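Local coordinates for DUF3836 domain-containing protein (PDB 4R8O) that is of unknown function but folds as a single-layer antiparallel beta-sheet built from successive beta-hairpins, at residues D6-N11 with I24-G29; M36-K41 with D51-W56. One frame throughout, in Å; residues are numbered along the deposited sequence.

Interaction 1 of 2, residues D6-N11 with I24-G29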
ATOM      1  N   ASP A   6       9.077  -6.966  13.127  1.00 97.95           N
ATOM      2  CA  ASP A   6      10.421  -7.421  13.642  1.00102.85           C
ATOM      3  C   ASP A   6      10.846  -8.768  13.104  1.00113.98           C
ATOM      4  O   ASP A   6      12.028  -8.993  12.850  1.00112.94           O
ATOM      5  CB  ASP A   6      10.457  -7.470  15.175  1.00 99.13           C
ATOM      6  N   ASN A   7       9.875  -9.655  12.915  1.00119.75           N
ATOM      7  CA  ASN A   7      10.091 -10.880  12.192  1.00113.79           C
ATOM      8  C   ASN A   7      10.032 -10.597  10.689  1.00105.07           C
ATOM      9  O   ASN A   7       9.856 -11.533   9.900  1.00104.50           O
ATOM     10  CB  ASN A   7       9.020 -11.898  12.628  1.00119.37           C
ATOM     11  CG  ASN A   7       9.248 -13.286  12.063  1.00125.61           C
ATOM     12  OD1 ASN A   7      10.365 -13.644  11.694  1.00123.76           O
ATOM     13  ND2 ASN A   7       8.177 -14.070  11.972  1.00123.47           N
ATOM     14  N   LEU A   8      10.160  -9.320  10.266  1.00 94.15           N
ATOM     15  CA  LEU A   8       9.917  -8.959   8.852  1.00 85.73           C
ATOM     16  C   LEU A   8      11.104  -8.444   8.059  1.00 80.33           C
ATOM     17  O   LEU A   8      11.920  -7.679   8.568  1.00 78.32           O
ATOM     18  CB  LEU A   8       8.858  -7.882   8.719  1.00 86.85           C
ATOM     19  CG  LEU A   8       7.529  -8.145   9.399  1.00 83.60           C
ATOM     20  CD1 LEU A   8       6.734  -6.854   9.379  1.00 81.39           C
ATOM     21  CD2 LEU A   8       6.787  -9.285   8.703  1.00 83.15           C
ATOM     22  N   ILE A   9      11.110  -8.773   6.762  1.00 72.07           N
ATOM     23  CA  ILE A   9      12.191  -8.440   5.854  1.00 65.83           C
ATOM     24  C   ILE A   9      11.697  -7.641   4.648  1.00 66.56           C
ATOM     25  O   ILE A   9      10.717  -8.005   3.992  1.00 64.46           O
ATOM     26  CB  ILE A   9      12.887  -9.718   5.391  1.00 70.05           C
ATOM     27  CG1 ILE A   9      13.477 -10.480   6.613  1.00 71.65           C
ATOM     28  CG2 ILE A   9      13.982  -9.382   4.429  1.00 69.01           C
ATOM     29  CD1 ILE A   9      12.600 -11.611   7.119  1.00 75.66           C
ATOM     30  N   TYR A  10      12.438  -6.589   4.316  1.00 62.60           N
ATOM     31  CA  TYR A  10      12.002  -5.598   3.365  1.00 61.44           C
ATOM     32  C   TYR A  10      12.869  -5.559   2.119  1.00 65.21           C
ATOM     33  O   TYR A  10      14.097  -5.590   2.206  1.00 72.13           O
ATOM     34  CB  TYR A  10      12.014  -4.232   4.043  1.00 63.00           C
ATOM     35  CG  TYR A  10      11.109  -4.199   5.273  1.00 66.62           C
ATOM     36  CD1 TYR A  10      11.586  -4.608   6.526  1.00 65.91           C
ATOM     37  CD2 TYR A  10       9.764  -3.794   5.189  1.00 65.83           C
ATOM     38  CE1 TYR A  10      10.766  -4.606   7.652  1.00 66.60           C
ATOM     39  CE2 TYR A  10       8.932  -3.773   6.319  1.00 65.34           C
ATOM     40  CZ  TYR A  10       9.437  -4.179   7.560  1.00 69.35           C
ATOM     41  OH  TYR A  10       8.634  -4.189   8.718  1.00 68.05           O
ATOM     42  N   ASN A  11      12.228  -5.459   0.954  1.00 61.28           N
ATOM     43  CA  ASN A  11      12.920  -5.098  -0.276  1.00 63.40           C
ATOM     44  C   ASN A  11      12.147  -4.062  -1.080  1.00 64.47           C
ATOM     45  O   ASN A  11      10.986  -4.302  -1.455  1.00 66.63           O
ATOM     46  CB  ASN A  11      13.129  -6.287  -1.163  1.00 63.81           C
ATOM     47  CG  ASN A  11      13.859  -5.909  -2.433  1.00 68.15           C
ATOM     48  OD1 ASN A  11      15.085  -5.672  -2.430  1.00 70.39           O
ATOM     49  ND2 ASN A  11      13.117  -5.818  -3.524  1.00 67.48           N
ATOM     50  N   ILE A  24       7.373  -7.167   1.518  1.00 61.93           N
ATOM     51  CA  ILE A  24       7.666  -7.569   2.894  1.00 67.14           C
ATOM     52  C   ILE A  24       7.501  -9.070   2.917  1.00 63.71           C
ATOM     53  O   ILE A  24       6.552  -9.616   2.321  1.00 61.59           O
ATOM     54  CB  ILE A  24       6.786  -6.862   3.948  1.00 68.82           C
ATOM     55  CG1 ILE A  24       6.802  -5.342   3.714  1.00 71.18           C
ATOM     56  CG2 ILE A  24       7.307  -7.133   5.355  1.00 69.68           C
ATOM     57  CD1 ILE A  24       5.718  -4.570   4.453  1.00 70.35           C
ATOM     58  N   PHE A  25       8.457  -9.734   3.554  1.00 59.64           N
ATOM     59  CA  PHE A  25       8.460 -11.173   3.631  1.00 60.47           C
ATOM     60  C   PHE A  25       8.586 -11.604   5.081  1.00 65.84           C
ATOM     61  O   PHE A  25       9.024 -10.832   5.931  1.00 61.69           O
ATOM     62  CB  PHE A  25       9.676 -11.772   2.939  1.00 58.89           C
ATOM     63  CG  PHE A  25       9.970 -11.259   1.560  1.00 57.38           C
ATOM     64  CD1 PHE A  25      10.805 -10.150   1.376  1.00 57.44           C
ATOM     65  CD2 PHE A  25       9.557 -11.974   0.423  1.00 57.28           C
ATOM     66  CE1 PHE A  25      11.141  -9.702   0.091  1.00 59.08           C
ATOM     67  CE2 PHE A  25       9.925 -11.533  -0.872  1.00 55.85           C
ATOM     68  CZ  PHE A  25      10.690 -10.382  -1.036  1.00 53.14           C
ATOM     69  N   LYS A  26       8.253 -12.869   5.319  1.00 72.85           N
ATOM     70  CA  LYS A  26       8.648 -13.588   6.528  1.00 77.38           C
ATOM     71  C   LYS A  26       9.761 -14.559   6.107  1.00 84.03           C
ATOM     72  O   LYS A  26       9.832 -14.959   4.935  1.00 82.66           O
ATOM     73  CB  LYS A  26       7.461 -14.349   7.091  1.00 76.11           C
ATOM     74  CG  LYS A  26       6.310 -13.455   7.554  1.00 82.66           C
ATOM     75  CD  LYS A  26       5.120 -14.276   8.035  1.00 85.86           C
ATOM     76  CE  LYS A  26       4.071 -13.429   8.747  1.00 87.47           C
ATOM     77  NZ  LYS A  26       2.931 -14.282   9.182  1.00 88.37           N
HETATM   78  N   MSE A  27      10.624 -14.941   7.048  1.00 89.66           N
HETATM   79  CA  MSE A  27      11.723 -15.852   6.748  1.00 92.81           C
HETATM   80  C   MSE A  27      11.881 -16.985   7.705  1.00 98.94           C
HETATM   81  O   MSE A  27      12.259 -16.786   8.854  1.00101.36           O
HETATM   82  CB  MSE A  27      12.998 -15.062   6.701  1.00 90.78           C
HETATM   83  CG  MSE A  27      14.040 -15.791   5.870  1.00 91.39           C
HETATM   84 SE   MSE A  27      15.750 -14.959   6.324  0.75 94.97          SE
HETATM   85  CE  MSE A  27      15.389 -13.131   5.878  1.00 92.10           C
ATOM     86  N   GLU A  28      11.609 -18.194   7.216  1.00104.33           N
ATOM     87  CA  GLU A  28      11.925 -19.432   7.930  1.00104.73           C
ATOM     88  C   GLU A  28      13.349 -19.849   7.574  1.00105.49           C
ATOM     89  O   GLU A  28      13.571 -20.584   6.612  1.00109.82           O
ATOM     90  CB  GLU A  28      10.924 -20.534   7.564  1.00106.12           C
ATOM     91  CG  GLU A  28      11.033 -21.792   8.410  1.00109.12           C
ATOM     92  CD  GLU A  28      10.687 -21.574   9.879  1.00111.59           C
ATOM     93  OE1 GLU A  28       9.988 -20.590  10.211  1.00103.68           O
ATOM     94  OE2 GLU A  28      11.124 -22.397  10.711  1.00116.88           O
ATOM     95  N   GLY A  29      14.319 -19.355   8.341  1.00100.25           N
ATOM     96  CA  GLY A  29      15.732 -19.724   8.164  1.00 94.83           C
ATOM     97  C   GLY A  29      16.445 -18.913   7.085  1.00 95.55           C
ATOM     98  O   GLY A  29      16.971 -17.844   7.372  1.00 92.15           O
TER

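Interaction 2 of 2, residues M36-K41 with D51-W56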
HETATM    1  N   MSE A  36       3.415  -9.224   2.365  1.00 67.01           N
HETATM    2  CA  MSE A  36       2.689  -8.032   1.973  1.00 66.55           C
HETATM    3  C   MSE A  36       3.457  -7.255   0.928  1.00 64.42           C
HETATM    4  O   MSE A  36       4.668  -7.309   0.892  1.00 66.96           O
HETATM    5  CB  MSE A  36       2.456  -7.332   3.311  1.00 67.22           C
HETATM    6  CG  MSE A  36       1.961  -5.917   3.153  1.00 71.43           C
HETATM    7 SE   MSE A  36       0.793  -5.275   4.596  0.75 83.81          SE
HETATM    8  CE  MSE A  36       0.779  -3.675   3.549  1.00 75.83           C
ATOM      9  N   LYS A  37       2.763  -6.495   0.087  1.00 66.23           N
ATOM     10  CA  LYS A  37       3.408  -5.687  -0.977  1.00 59.64           C
ATOM     11  C   LYS A  37       2.742  -4.347  -1.009  1.00 59.28           C
ATOM     12  O   LYS A  37       1.511  -4.262  -1.060  1.00 60.60           O
ATOM     13  CB  LYS A  37       3.233  -6.371  -2.322  1.00 63.17           C
ATOM     14  CG  LYS A  37       4.078  -5.803  -3.457  1.00 63.75           C
ATOM     15  CD  LYS A  37       3.770  -6.553  -4.732  1.00 61.55           C
ATOM     16  CE  LYS A  37       4.496  -5.964  -5.924  1.00 68.15           C
ATOM     17  NZ  LYS A  37       3.754  -6.236  -7.180  1.00 71.20           N
ATOM     18  N   HIS A  38       3.539  -3.292  -0.943  1.00 57.58           N
ATOM     19  CA  HIS A  38       3.009  -1.939  -0.987  1.00 55.90           C
ATOM     20  C   HIS A  38       3.332  -1.369  -2.353  1.00 53.24           C
ATOM     21  O   HIS A  38       4.490  -1.336  -2.730  1.00 55.26           O
ATOM     22  CB  HIS A  38       3.693  -1.062   0.022  1.00 59.55           C
ATOM     23  CG  HIS A  38       3.190  -1.189   1.417  1.00 59.39           C
ATOM     24  ND1 HIS A  38       2.014  -0.607   1.825  1.00 58.86           N
ATOM     25  CD2 HIS A  38       3.759  -1.718   2.530  1.00 61.49           C
ATOM     26  CE1 HIS A  38       1.865  -0.795   3.126  1.00 62.08           C
ATOM     27  NE2 HIS A  38       2.914  -1.464   3.582  1.00 57.18           N
ATOM     28  N   ASN A  39       2.339  -0.899  -3.078  1.00 52.76           N
ATOM     29  CA  ASN A  39       2.577  -0.258  -4.387  1.00 44.68           C
ATOM     30  C   ASN A  39       2.233   1.208  -4.208  1.00 44.36           C
ATOM     31  O   ASN A  39       1.135   1.521  -3.801  1.00 39.81           O
ATOM     32  CB  ASN A  39       1.694  -0.925  -5.405  1.00 45.53           C
ATOM     33  CG  ASN A  39       1.959  -2.436  -5.491  1.00 49.22           C
ATOM     34  OD1 ASN A  39       3.117  -2.863  -5.659  1.00 60.07           O
ATOM     35  ND2 ASN A  39       0.911  -3.252  -5.357  1.00 47.05           N
ATOM     36  N   TYR A  40       3.202   2.086  -4.472  1.00 47.62           N
ATOM     37  CA  TYR A  40       3.095   3.523  -4.256  1.00 49.09           C
ATOM     38  C   TYR A  40       2.994   4.319  -5.567  1.00 48.11           C
ATOM     39  O   TYR A  40       3.629   3.942  -6.532  1.00 50.36           O
ATOM     40  CB  TYR A  40       4.367   4.000  -3.568  1.00 51.54           C
ATOM     41  CG  TYR A  40       4.662   3.294  -2.303  1.00 52.34           C
ATOM     42  CD1 TYR A  40       3.910   3.542  -1.175  1.00 56.36           C
ATOM     43  CD2 TYR A  40       5.716   2.395  -2.214  1.00 56.55           C
ATOM     44  CE1 TYR A  40       4.186   2.896   0.023  1.00 60.27           C
ATOM     45  CE2 TYR A  40       6.011   1.736  -1.034  1.00 54.51           C
ATOM     46  CZ  TYR A  40       5.241   1.987   0.087  1.00 60.94           C
ATOM     47  OH  TYR A  40       5.503   1.327   1.261  1.00 59.08           O
ATOM     48  N   LYS A  41       2.240   5.426  -5.568  1.00 48.88           N
ATOM     49  CA  LYS A  41       2.113   6.340  -6.725  1.00 47.93           C
ATOM     50  C   LYS A  41       2.425   7.716  -6.225  1.00 45.28           C
ATOM     51  O   LYS A  41       2.202   8.009  -5.062  1.00 48.74           O
ATOM     52  CB  LYS A  41       0.691   6.342  -7.298  1.00 51.83           C
ATOM     53  CG  LYS A  41       0.136   4.944  -7.512  1.00 59.48           C
ATOM     54  CD  LYS A  41      -0.963   4.809  -8.557  1.00 63.17           C
ATOM     55  CE  LYS A  41      -0.986   3.368  -9.119  1.00 65.75           C
ATOM     56  NZ  LYS A  41       0.313   2.811  -9.657  1.00 65.06           N
ATOM     57  N   ASP A  51      -0.913   4.287  -1.615  1.00 46.95           N
ATOM     58  CA  ASP A  51      -0.129   3.279  -0.940  1.00 49.43           C
ATOM     59  C   ASP A  51      -1.030   2.081  -0.891  1.00 44.01           C
ATOM     60  O   ASP A  51      -1.704   1.869   0.097  1.00 45.80           O
ATOM     61  CB  ASP A  51       0.264   3.760   0.487  1.00 52.40           C
ATOM     62  CG  ASP A  51       0.897   2.659   1.352  1.00 57.66           C
ATOM     63  OD1 ASP A  51       0.926   1.490   0.916  1.00 59.60           O
ATOM     64  OD2 ASP A  51       1.385   2.972   2.474  1.00 64.62           O
ATOM     65  N   GLU A  52      -1.039   1.325  -1.962  1.00 42.44           N
ATOM     66  CA  GLU A  52      -1.861   0.129  -2.057  1.00 46.47           C
ATOM     67  C   GLU A  52      -1.178  -1.009  -1.317  1.00 46.26           C
ATOM     68  O   GLU A  52      -0.036  -1.343  -1.604  1.00 55.65           O
ATOM     69  CB  GLU A  52      -2.042  -0.245  -3.522  1.00 47.90           C
ATOM     70  CG  GLU A  52      -3.084  -1.306  -3.747  1.00 54.01           C
ATOM     71  CD  GLU A  52      -3.134  -1.780  -5.179  1.00 57.49           C
ATOM     72  OE1 GLU A  52      -2.574  -1.117  -6.085  1.00 75.36           O
ATOM     73  OE2 GLU A  52      -3.754  -2.820  -5.414  1.00 57.32           O
ATOM     74  N   ALA A  53      -1.900  -1.635  -0.410  1.00 51.18           N
ATOM     75  CA  ALA A  53      -1.371  -2.674   0.506  1.00 46.96           C
ATOM     76  C   ALA A  53      -1.963  -4.000   0.123  1.00 48.89           C
ATOM     77  O   ALA A  53      -3.147  -4.223   0.368  1.00 53.03           O
ATOM     78  CB  ALA A  53      -1.793  -2.335   1.909  1.00 49.21           C
ATOM     79  N   GLN A  54      -1.174  -4.861  -0.515  1.00 51.29           N
ATOM     80  CA  GLN A  54      -1.655  -6.169  -0.947  1.00 52.86           C
ATOM     81  C   GLN A  54      -1.124  -7.234  -0.028  1.00 58.86           C
ATOM     82  O   GLN A  54      -0.033  -7.096   0.503  1.00 61.58           O
ATOM     83  CB  GLN A  54      -1.216  -6.435  -2.369  1.00 50.99           C
ATOM     84  CG  GLN A  54      -1.950  -5.586  -3.360  1.00 53.17           C
ATOM     85  CD  GLN A  54      -1.559  -5.918  -4.790  1.00 56.16           C
ATOM     86  OE1 GLN A  54      -0.388  -5.923  -5.120  1.00 57.56           O
ATOM     87  NE2 GLN A  54      -2.549  -6.175  -5.649  1.00 60.44           N
ATOM     88  N   LYS A  55      -1.889  -8.303   0.119  1.00 62.85           N
ATOM     89  CA  LYS A  55      -1.515  -9.431   0.950  1.00 74.76           C
ATOM     90  C   LYS A  55      -1.254 -10.663   0.088  1.00 73.45           C
ATOM     91  O   LYS A  55      -1.894 -10.872  -0.944  1.00 72.45           O
ATOM     92  CB  LYS A  55      -2.622  -9.704   1.977  1.00 88.79           C
ATOM     93  CG  LYS A  55      -4.059  -9.807   1.428  1.00101.53           C
ATOM     94  CD  LYS A  55      -5.006 -10.657   2.288  1.00108.54           C
ATOM     95  CE  LYS A  55      -4.502 -12.097   2.430  1.00113.62           C
ATOM     96  NZ  LYS A  55      -5.575 -13.083   2.723  1.00120.41           N
ATOM     97  N   TRP A  56      -0.321 -11.493   0.524  1.00 71.48           N
ATOM     98  CA  TRP A  56      -0.007 -12.706  -0.220  1.00 70.95           C
ATOM     99  C   TRP A  56      -0.958 -13.807   0.222  1.00 69.19           C
ATOM    100  O   TRP A  56      -1.036 -14.111   1.421  1.00 60.18           O
ATOM    101  CB  TRP A  56       1.438 -13.117   0.011  1.00 71.20           C
ATOM    102  CG  TRP A  56       1.837 -14.312  -0.777  1.00 69.16           C
ATOM    103  CD1 TRP A  56       2.120 -15.546  -0.284  1.00 70.16           C
ATOM    104  CD2 TRP A  56       1.966 -14.397  -2.191  1.00 67.89           C
ATOM    105  NE1 TRP A  56       2.438 -16.404  -1.304  1.00 65.63           N
ATOM    106  CE2 TRP A  56       2.364 -15.721  -2.489  1.00 66.55           C
ATOM    107  CE3 TRP A  56       1.803 -13.477  -3.240  1.00 73.52           C
ATOM    108  CZ2 TRP A  56       2.595 -16.159  -3.784  1.00 66.49           C
ATOM    109  CZ3 TRP A  56       2.044 -13.902  -4.539  1.00 71.81           C
ATOM    110  CH2 TRP A  56       2.431 -15.248  -4.798  1.00 68.57           C
TER

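Interaction 1 of 2, residues D6-N11 with I24-G29
Ile9 lays its CG1-CD1 arm across the bent end of Met27, a selenomethionine, with Ile9 CG1 3.4 Å from Met27 CE. The two side chains meet at about a right angle, and Ile9 CD1 also sits 3.5 Å from Met27 CB. Because Met27 sends CG anti to its own nitrogen (chi1 -157°) and then folds at the selenium, its methyl returns toward Ile9. On this face Phe25 presents a ring edge to its neighbours: Phe25 CD1 lies 3.4 Å from the carbonyl oxygen of Ile9, and Asn11 CB approaches the same ring near its plane. The other face carries Leu8, Tyr10 and Ile24. There Tyr10 and Ile24 run side by side in the same direction, Ile24 CG1 lying 3.7 Å from Tyr10 CD2, while Ile24 CG2 turns to the CB of Leu8 at 3.8 Å. Between the faces, Ile9 and Phe25 exchange two backbone hydrogen bonds, Ile9 N to Phe25 O at 3.0 Å and Phe25 N to Ile9 O at 2.9 Å. Beyond the pair, strand 31-42 takes up the far side of strand 18-28, where Phe25 touches Leu32 and Lys26 forms a cation-pi contact with Tyr35. Alternating faces about a hydrogen-bonded pair, on strands joined by a short turn, make this the open end of an antiparallel beta-hairpin, the first in a single-layer sheet.

Interaction 2 of 2, residues M36-K41 with D51-W56
A beta-hairpin in the middle of the single-layer sheet brings 36-41 against 51-56, with two hydrogen-bonded pairs, Lys37 with Gln54 and Asn39 with Glu52, forming its backbone ladder. The Lys37-Gln54 rung includes a nearly straight bond from Gln54 N to Lys37 O (2.8 Å). On the face carrying His38 and Asp51, the imidazole donates from His38 ND1 to Asp51 OD1 in a bent bond, modelled very short at 2.5 Å. The carboxylate receives it on the syn lone pair, although the oxygen stands 27° out of the ring plane. Asp51 reaches this position with CG anti to the backbone nitrogen (chi1 170°), and the same carboxylate lies alongside the Tyr40 ring, Asp51 CG being 3.6 Å from Tyr40 CE1. Replacing Asp51 with an alanine would probably leave His38 ND1 without its acceptor and set the imidazole freer to turn. Further along, the extended selenomethionine Met36 places its CE over one face of the His38 ring, toward the rim, and 3.3 Å from Ala53 CB. The opposite side of the sheet is polar: Asn39 ND2 donates to Gln54 OE1 at 3.0 Å, arriving above the plane of the acceptor amide, with the two amides 75° apart. Gln54 NE2 passes the chain on to Asn65, and Glu52 OE2 bonds Tyr92 OH. The contact therefore joins its strands by polar side-chain bonds as well as backbone ones, and the nearby carboxylate would be expected to favour a protonated, positively charged His38.

Both interactions are antiparallel pairings within hairpins of one sheet, but their settings differ. Interaction 1 lies near the edge, its centre about 17 Å from the centre of the chain, and strand 8-15 is outermost; most of its touching residues have some exposure, and its side-chain contacts are mainly apolar. The centre of interaction 2 is about 3 Å from that of the chain; this contact is partly buried, and adds hydrogen bonds between side chains to a longer backbone ladder. The two are coupled directly through adjacent strands 18-28 and 31-42: Ile24 N probably bonds Met36 O at 2.8 Å, and Ile24 CD1 packs 4.0 Å from His38 CD2. Ile24 thus serves both hairpins.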